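Local atomic coordinates of intimin adherence protein (Escherichia coli O157:H7, PDB entry 3NCX), a protein that probably mediates intimate attachment of the bacterium to host cells by binding the translocated receptor Tir through its C-terminal region. Residues L33-F38 with K66-G71; P29-Q34 with Y128-A133. The protein carries 1 engineered substitution. All blocks are in the same frame, centred on the assembly; numbering follows the deposited sequence.

Interaction 1 (L33-F38 with K66-G71); sequences LQYGQF and KVTLNG
Two first torsions arrange the side chains along this antiparallel strand pairing of the Ig-like domain: Gln37 has CG anti to its carbonyl carbon (chi1 -59°) and runs alongside Thr68, whereas Phe38 has CG between backbone N and carbonyl carbon (chi1 59°), which brings its ring against Val67. The pairing illustrates how one backbone ladder serves two different side-chain layers. Gln37 and Thr68 form a non-hydrogen-bonded pair; Phe38 and Val67 form a hydrogen-bonded one, with Phe38 N 3.1 Å from Val67 O and Val67 N 2.7 Å from Phe38 O. Ahead of strand 37-43 the pairing extends into the type II beta turn from Leu33 to Gly36. There Leu69 N makes a nearly straight bond to Gly36 O (3.1 Å), and Tyr35 N a weak one to Leu69 O.

On the face carrying Gln37, its NE2 donates to Thr68 OG1 at 2.9 Å, slightly out of the amide plane. Gln37 OE1 accepts a weak bond from Ser138 N, so both polar atoms of the amide have a partner. On the face carrying Phe38, Val67 CB lies over the ring, offset toward the rim, in a CH-pi contact 3.8 Å from the centroid, while Leu69 CG meets the ring edge. The Tyr35 ring, stacked with that of His139, turns its edge to the Asn70 amide, with Tyr35 CD2 3.7 Å from Asn70 OD1.

Interaction 2 (P29-Q34 with Y128-A133); sequences PNIWLQ and YDSWGA
The backbone at Pro29 comes within 6.1 Å of that at Ser130, CA to CA, and Leu33 within 7.2 Å of Trp131, as the chain enters strand 32-33 beside the C-terminal end of helix 121-131, where Gly132 leaves the helical conformation with positive phi. This separation is bridged largely by one side chain, a worked example of how a single indole can join a helix end to a strand and the loop that leads into it. With CG anti to its carbonyl carbon (chi1 -64°), Trp131 reaches from the last helical turn to the approaching segment.

Its two faces are covered by different residues. Pro29 CG lies over the six-membered ring, 4.0 Å from the centroid, and the two side chains cross obliquely. Over the opposite face, Leu33 CB stands 4.2 Å from the centroid of the five-membered ring. Both are CH-pi contacts. Between them, at the indole edge, NE1 donates to Ile31 O at 2.9 Å with an N-H...O angle of 164°. The acceptor lies close to the ring plane, so this bond should oppose rotation of the indole while the two aliphatic groups confine it from above and below.

One residue earlier in the helix, Ser130 packs its CB against Pro29 CB at 3.9 Å. Its OG lies beside Ile31 CD1 but hydrogen-bonds to Asp126 O, within the helix. Trp32 points its CB away from the helix.

Backbone hydrogen bonds from Trp32 to Tyr96, just ahead of strand 97-103, and to Ile98 within it make strand 32-33 its parallel neighbour. Strand 32-33 edges a mixed sheet with strands 97-103 and 184-188, so this packing of a helix end on a strand and its lead-in loop is consistent with a junction where the Ig-like and C-type lectin domains of intimin meet.

The centres of interactions 1 and 2 lie about 10 Å apart, and both start from the same run of chain, sharing Leu33 and Gln34. Strand 32-33 joins the mixed sheet with strand 97-103; after a turn, strand 37-43 enters the antiparallel sheet with strand 66-69. Residues 128-133 come much later, in the C-type lectin domain. The contacts meet directly: Leu69 CD1 packs on Trp32 CD2 at 3.6 Å and on Trp131 CH2 at 3.7 Å. One short segment thus takes part in two sheets, and Leu69 links the Ig-like strand pair to the indole of interaction 2, consistent with a firmly joined pair of domains rather than loosely tethered beads.

Interaction 1 (L33-F38 with K66-G71)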
loop_
_atom_site.group_PDB
_atom_site.type_symbol
_atom_site.label_atom_id
_atom_site.label_comp_id
_atom_site.label_asym_id
_atom_site.label_seq_id
_atom_site.Cartn_x
_atom_site.Cartn_y
_atom_site.Cartn_z
ATOM N N LEU A 33 -1.259 -1.447 -1.805
ATOM C CA LEU A 33 -0.549 -0.429 -2.558
ATOM C C LEU A 33 0.870 -0.396 -2.019
ATOM O O LEU A 33 1.073 -0.163 -0.827
ATOM C CB LEU A 33 -1.195 0.940 -2.359
ATOM C CG LEU A 33 -0.298 2.113 -2.760
ATOM C CD1 LEU A 33 0.020 2.058 -4.246
ATOM C CD2 LEU A 33 -0.935 3.440 -2.387
ATOM N N GLN A 34 1.854 -0.641 -2.878
ATOM C CA GLN A 34 3.238 -0.615 -2.423
ATOM C C GLN A 34 3.546 0.736 -1.792
ATOM O O GLN A 34 3.264 1.782 -2.378
ATOM C CB GLN A 34 4.213 -0.899 -3.564
ATOM C CG GLN A 34 5.656 -1.035 -3.099
ATOM C CD GLN A 34 6.621 -1.301 -4.237
ATOM O OE1 GLN A 34 7.578 -2.061 -4.091
ATOM N NE2 GLN A 34 6.377 -0.667 -5.380
ATOM N N TYR A 35 4.111 0.700 -0.588
ATOM C CA TYR A 35 4.478 1.909 0.143
ATOM C C TYR A 35 3.264 2.560 0.793
ATOM O O TYR A 35 3.332 3.699 1.254
ATOM C CB TYR A 35 5.211 2.893 -0.768
ATOM C CG TYR A 35 6.442 2.296 -1.409
ATOM C CD1 TYR A 35 6.678 2.433 -2.771
ATOM C CD2 TYR A 35 7.370 1.592 -0.650
ATOM C CE1 TYR A 35 7.803 1.884 -3.360
ATOM C CE2 TYR A 35 8.496 1.042 -1.230
ATOM C CZ TYR A 35 8.708 1.191 -2.584
ATOM O OH TYR A 35 9.828 0.645 -3.166
ATOM N N GLY A 36 2.154 1.829 0.822
ATOM C CA GLY A 36 0.996 2.246 1.588
ATOM C C GLY A 36 1.351 2.189 3.059
ATOM O O GLY A 36 2.249 1.442 3.452
ATOM N N GLN A 37 0.658 2.972 3.880
ATOM C CA GLN A 37 1.029 3.093 5.286
ATOM C C GLN A 37 -0.154 2.981 6.242
ATOM O O GLN A 37 -1.285 3.328 5.896
ATOM C CB GLN A 37 1.776 4.407 5.515
ATOM C CG GLN A 37 3.040 4.534 4.680
ATOM C CD GLN A 37 3.713 5.878 4.839
ATOM O OE1 GLN A 37 3.055 6.918 4.857
ATOM N NE2 GLN A 37 5.034 5.866 4.961
ATOM N N PHE A 38 0.119 2.499 7.450
ATOM C CA PHE A 38 -0.918 2.333 8.462
ATOM C C PHE A 38 -0.346 2.311 9.879
ATOM O O PHE A 38 0.795 1.902 10.094
ATOM C CB PHE A 38 -1.737 1.067 8.193
ATOM C CG PHE A 38 -0.920 -0.195 8.173
ATOM C CD1 PHE A 38 -0.863 -1.017 9.286
ATOM C CD2 PHE A 38 -0.219 -0.566 7.036
ATOM C CE1 PHE A 38 -0.116 -2.182 9.268
ATOM C CE2 PHE A 38 0.529 -1.730 7.012
ATOM C CZ PHE A 38 0.581 -2.538 8.129
ATOM N N LYS A 66 3.737 3.462 12.776
ATOM C CA LYS A 66 3.416 3.570 11.358
ATOM C C LYS A 66 4.196 2.527 10.573
ATOM O O LYS A 66 5.423 2.482 10.632
ATOM C CB LYS A 66 3.736 4.966 10.825
ATOM C CG LYS A 66 3.320 5.175 9.373
ATOM C CD LYS A 66 4.027 6.369 8.749
ATOM C CE LYS A 66 3.665 7.667 9.452
ATOM N NZ LYS A 66 4.370 8.833 8.852
ATOM N N VAL A 67 3.472 1.687 9.842
ATOM C CA VAL A 67 4.085 0.622 9.061
ATOM C C VAL A 67 4.026 0.933 7.571
ATOM O O VAL A 67 2.980 1.323 7.050
ATOM C CB VAL A 67 3.394 -0.732 9.318
ATOM C CG1 VAL A 67 3.995 -1.813 8.432
ATOM C CG2 VAL A 67 3.506 -1.113 10.782
ATOM N N THR A 68 5.153 0.759 6.892
ATOM C CA THR A 68 5.220 0.961 5.451
ATOM C C THR A 68 5.438 -0.364 4.725
ATOM O O THR A 68 6.399 -1.082 4.999
ATOM C CB THR A 68 6.339 1.950 5.072
ATOM O OG1 THR A 68 6.055 3.235 5.638
ATOM C CG2 THR A 68 6.445 2.082 3.561
ATOM N N LEU A 69 4.534 -0.686 3.806
ATOM C CA LEU A 69 4.653 -1.902 3.010
ATOM C C LEU A 69 5.720 -1.727 1.936
ATOM O O LEU A 69 5.760 -0.706 1.251
ATOM C CB LEU A 69 3.309 -2.263 2.377
ATOM C CG LEU A 69 2.212 -2.665 3.365
ATOM C CD1 LEU A 69 0.858 -2.760 2.678
ATOM C CD2 LEU A 69 2.569 -3.977 4.047
ATOM N N ASN A 70 6.586 -2.724 1.795
ATOM C CA ASN A 70 7.705 -2.626 0.867
ATOM C C ASN A 70 7.728 -3.747 -0.165
ATOM O O ASN A 70 8.242 -3.572 -1.270
ATOM C CB ASN A 70 9.030 -2.594 1.633
ATOM C CG ASN A 70 9.134 -1.408 2.576
ATOM O OD1 ASN A 70 8.676 -0.307 2.265
ATOM N ND2 ASN A 70 9.739 -1.629 3.738
ATOM N N GLY A 71 7.172 -4.899 0.196
ATOM C CA GLY A 71 7.206 -6.051 -0.684
ATOM C C GLY A 71 6.089 -7.047 -0.451
ATOM O O GLY A 71 5.576 -7.179 0.660
#

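Interaction 2 (P29-Q34 with Y128-A133)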
loop_
_atom_site.group_PDB
_atom_site.type_symbol
_atom_site.label_atom_id
_atom_site.label_comp_id
_atom_site.label_asym_id
_atom_site.label_seq_id
_atom_site.Cartn_x
_atom_site.Cartn_y
_atom_site.Cartn_z
ATOM N N PRO A 29 -5.998 -4.112 4.569
ATOM C CA PRO A 29 -6.581 -4.501 3.282
ATOM C C PRO A 29 -5.893 -5.731 2.701
ATOM O O PRO A 29 -4.676 -5.874 2.826
ATOM C CB PRO A 29 -6.313 -3.282 2.396
ATOM C CG PRO A 29 -6.187 -2.144 3.346
ATOM C CD PRO A 29 -5.527 -2.716 4.562
ATOM N N ASN A 30 -6.671 -6.610 2.078
ATOM C CA ASN A 30 -6.121 -7.785 1.416
ATOM C C ASN A 30 -5.254 -7.392 0.226
ATOM O O ASN A 30 -4.189 -7.962 0.007
ATOM C CB ASN A 30 -7.243 -8.717 0.962
ATOM C CG ASN A 30 -6.747 -9.829 0.060
ATOM O OD1 ASN A 30 -5.577 -10.209 0.108
ATOM N ND2 ASN A 30 -7.639 -10.355 -0.774
ATOM N N ILE A 31 -5.720 -6.416 -0.544
ATOM C CA ILE A 31 -4.949 -5.908 -1.674
ATOM C C ILE A 31 -4.076 -4.737 -1.233
ATOM O O ILE A 31 -4.500 -3.895 -0.441
ATOM C CB ILE A 31 -5.856 -5.492 -2.848
ATOM C CG1 ILE A 31 -6.898 -4.470 -2.390
ATOM C CG2 ILE A 31 -6.540 -6.711 -3.442
ATOM C CD1 ILE A 31 -7.823 -4.001 -3.495
ATOM N N TRP A 32 -2.850 -4.691 -1.743
ATOM C CA TRP A 32 -1.882 -3.712 -1.274
ATOM C C TRP A 32 -1.513 -2.651 -2.303
ATOM O O TRP A 32 -1.471 -2.910 -3.505
ATOM C CB TRP A 32 -0.603 -4.409 -0.802
ATOM C CG TRP A 32 -0.767 -5.222 0.443
ATOM C CD1 TRP A 32 -1.920 -5.432 1.146
ATOM C CD2 TRP A 32 0.262 -5.934 1.137
ATOM N NE1 TRP A 32 -1.669 -6.233 2.235
ATOM C CE2 TRP A 32 -0.336 -6.556 2.250
ATOM C CE3 TRP A 32 1.634 -6.106 0.924
ATOM C CZ2 TRP A 32 0.387 -7.337 3.146
ATOM C CZ3 TRP A 32 2.350 -6.883 1.812
ATOM C CH2 TRP A 32 1.727 -7.488 2.910
ATOM N N LEU A 33 -1.259 -1.447 -1.805
ATOM C CA LEU A 33 -0.549 -0.429 -2.558
ATOM C C LEU A 33 0.870 -0.396 -2.019
ATOM O O LEU A 33 1.073 -0.163 -0.827
ATOM C CB LEU A 33 -1.195 0.940 -2.359
ATOM C CG LEU A 33 -0.298 2.113 -2.760
ATOM C CD1 LEU A 33 0.020 2.058 -4.246
ATOM C CD2 LEU A 33 -0.935 3.440 -2.387
ATOM N N GLN A 34 1.854 -0.641 -2.878
ATOM C CA GLN A 34 3.238 -0.615 -2.423
ATOM C C GLN A 34 3.546 0.736 -1.792
ATOM O O GLN A 34 3.264 1.782 -2.378
ATOM C CB GLN A 34 4.213 -0.899 -3.564
ATOM C CG GLN A 34 5.656 -1.035 -3.099
ATOM C CD GLN A 34 6.621 -1.301 -4.237
ATOM O OE1 GLN A 34 7.578 -2.061 -4.091
ATOM N NE2 GLN A 34 6.377 -0.667 -5.380
ATOM N N TYR A 128 -7.747 2.176 -4.488
ATOM C CA TYR A 128 -8.113 3.497 -4.001
ATOM C C TYR A 128 -9.139 3.377 -2.878
ATOM O O TYR A 128 -9.074 4.101 -1.886
ATOM C CB TYR A 128 -8.663 4.368 -5.130
ATOM C CG TYR A 128 -9.066 5.748 -4.667
ATOM C CD1 TYR A 128 -8.200 6.825 -4.792
ATOM C CD2 TYR A 128 -10.309 5.969 -4.084
ATOM C CE1 TYR A 128 -8.565 8.085 -4.359
ATOM C CE2 TYR A 128 -10.680 7.221 -3.649
ATOM C CZ TYR A 128 -9.808 8.276 -3.789
ATOM O OH TYR A 128 -10.179 9.529 -3.355
ATOM N N ASP A 129 -10.087 2.461 -3.042
ATOM C CA ASP A 129 -11.113 2.240 -2.029
ATOM C C ASP A 129 -10.496 1.731 -0.733
ATOM O O ASP A 129 -10.983 2.030 0.357
ATOM C CB ASP A 129 -12.170 1.246 -2.524
ATOM C CG ASP A 129 -13.055 1.822 -3.614
ATOM O OD1 ASP A 129 -13.144 3.066 -3.721
ATOM O OD2 ASP A 129 -13.669 1.030 -4.360
ATOM N N SER A 130 -9.421 0.960 -0.861
ATOM C CA SER A 130 -8.789 0.329 0.292
ATOM C C SER A 130 -7.742 1.221 0.954
ATOM O O SER A 130 -7.470 1.086 2.145
ATOM C CB SER A 130 -8.155 -1.006 -0.110
ATOM O OG SER A 130 -9.116 -1.877 -0.681
ATOM N N TRP A 131 -7.159 2.134 0.183
ATOM C CA TRP A 131 -6.063 2.953 0.689
ATOM C C TRP A 131 -6.300 4.453 0.547
ATOM O O TRP A 131 -5.890 5.233 1.404
ATOM C CB TRP A 131 -4.746 2.560 0.014
ATOM C CG TRP A 131 -4.321 1.154 0.321
ATOM C CD1 TRP A 131 -4.573 0.040 -0.425
ATOM C CD2 TRP A 131 -3.575 0.712 1.462
ATOM N NE1 TRP A 131 -4.028 -1.069 0.177
ATOM C CE2 TRP A 131 -3.410 -0.682 1.337
ATOM C CE3 TRP A 131 -3.029 1.361 2.574
ATOM C CZ2 TRP A 131 -2.723 -1.441 2.286
ATOM C CZ3 TRP A 131 -2.347 0.607 3.513
ATOM C CH2 TRP A 131 -2.201 -0.779 3.363
ATOM N N GLY A 132 -6.958 4.854 -0.534
ATOM C CA GLY A 132 -7.170 6.264 -0.808
ATOM C C GLY A 132 -6.090 6.831 -1.713
ATOM O O GLY A 132 -5.234 6.098 -2.206
ATOM N N ALA A 133 -6.131 8.142 -1.929
ATOM C CA ALA A 133 -5.186 8.807 -2.821
ATOM C C ALA A 133 -3.739 8.401 -2.547
ATOM O O ALA A 133 -3.265 8.469 -1.412
ATOM C CB ALA A 133 -5.343 10.318 -2.727
#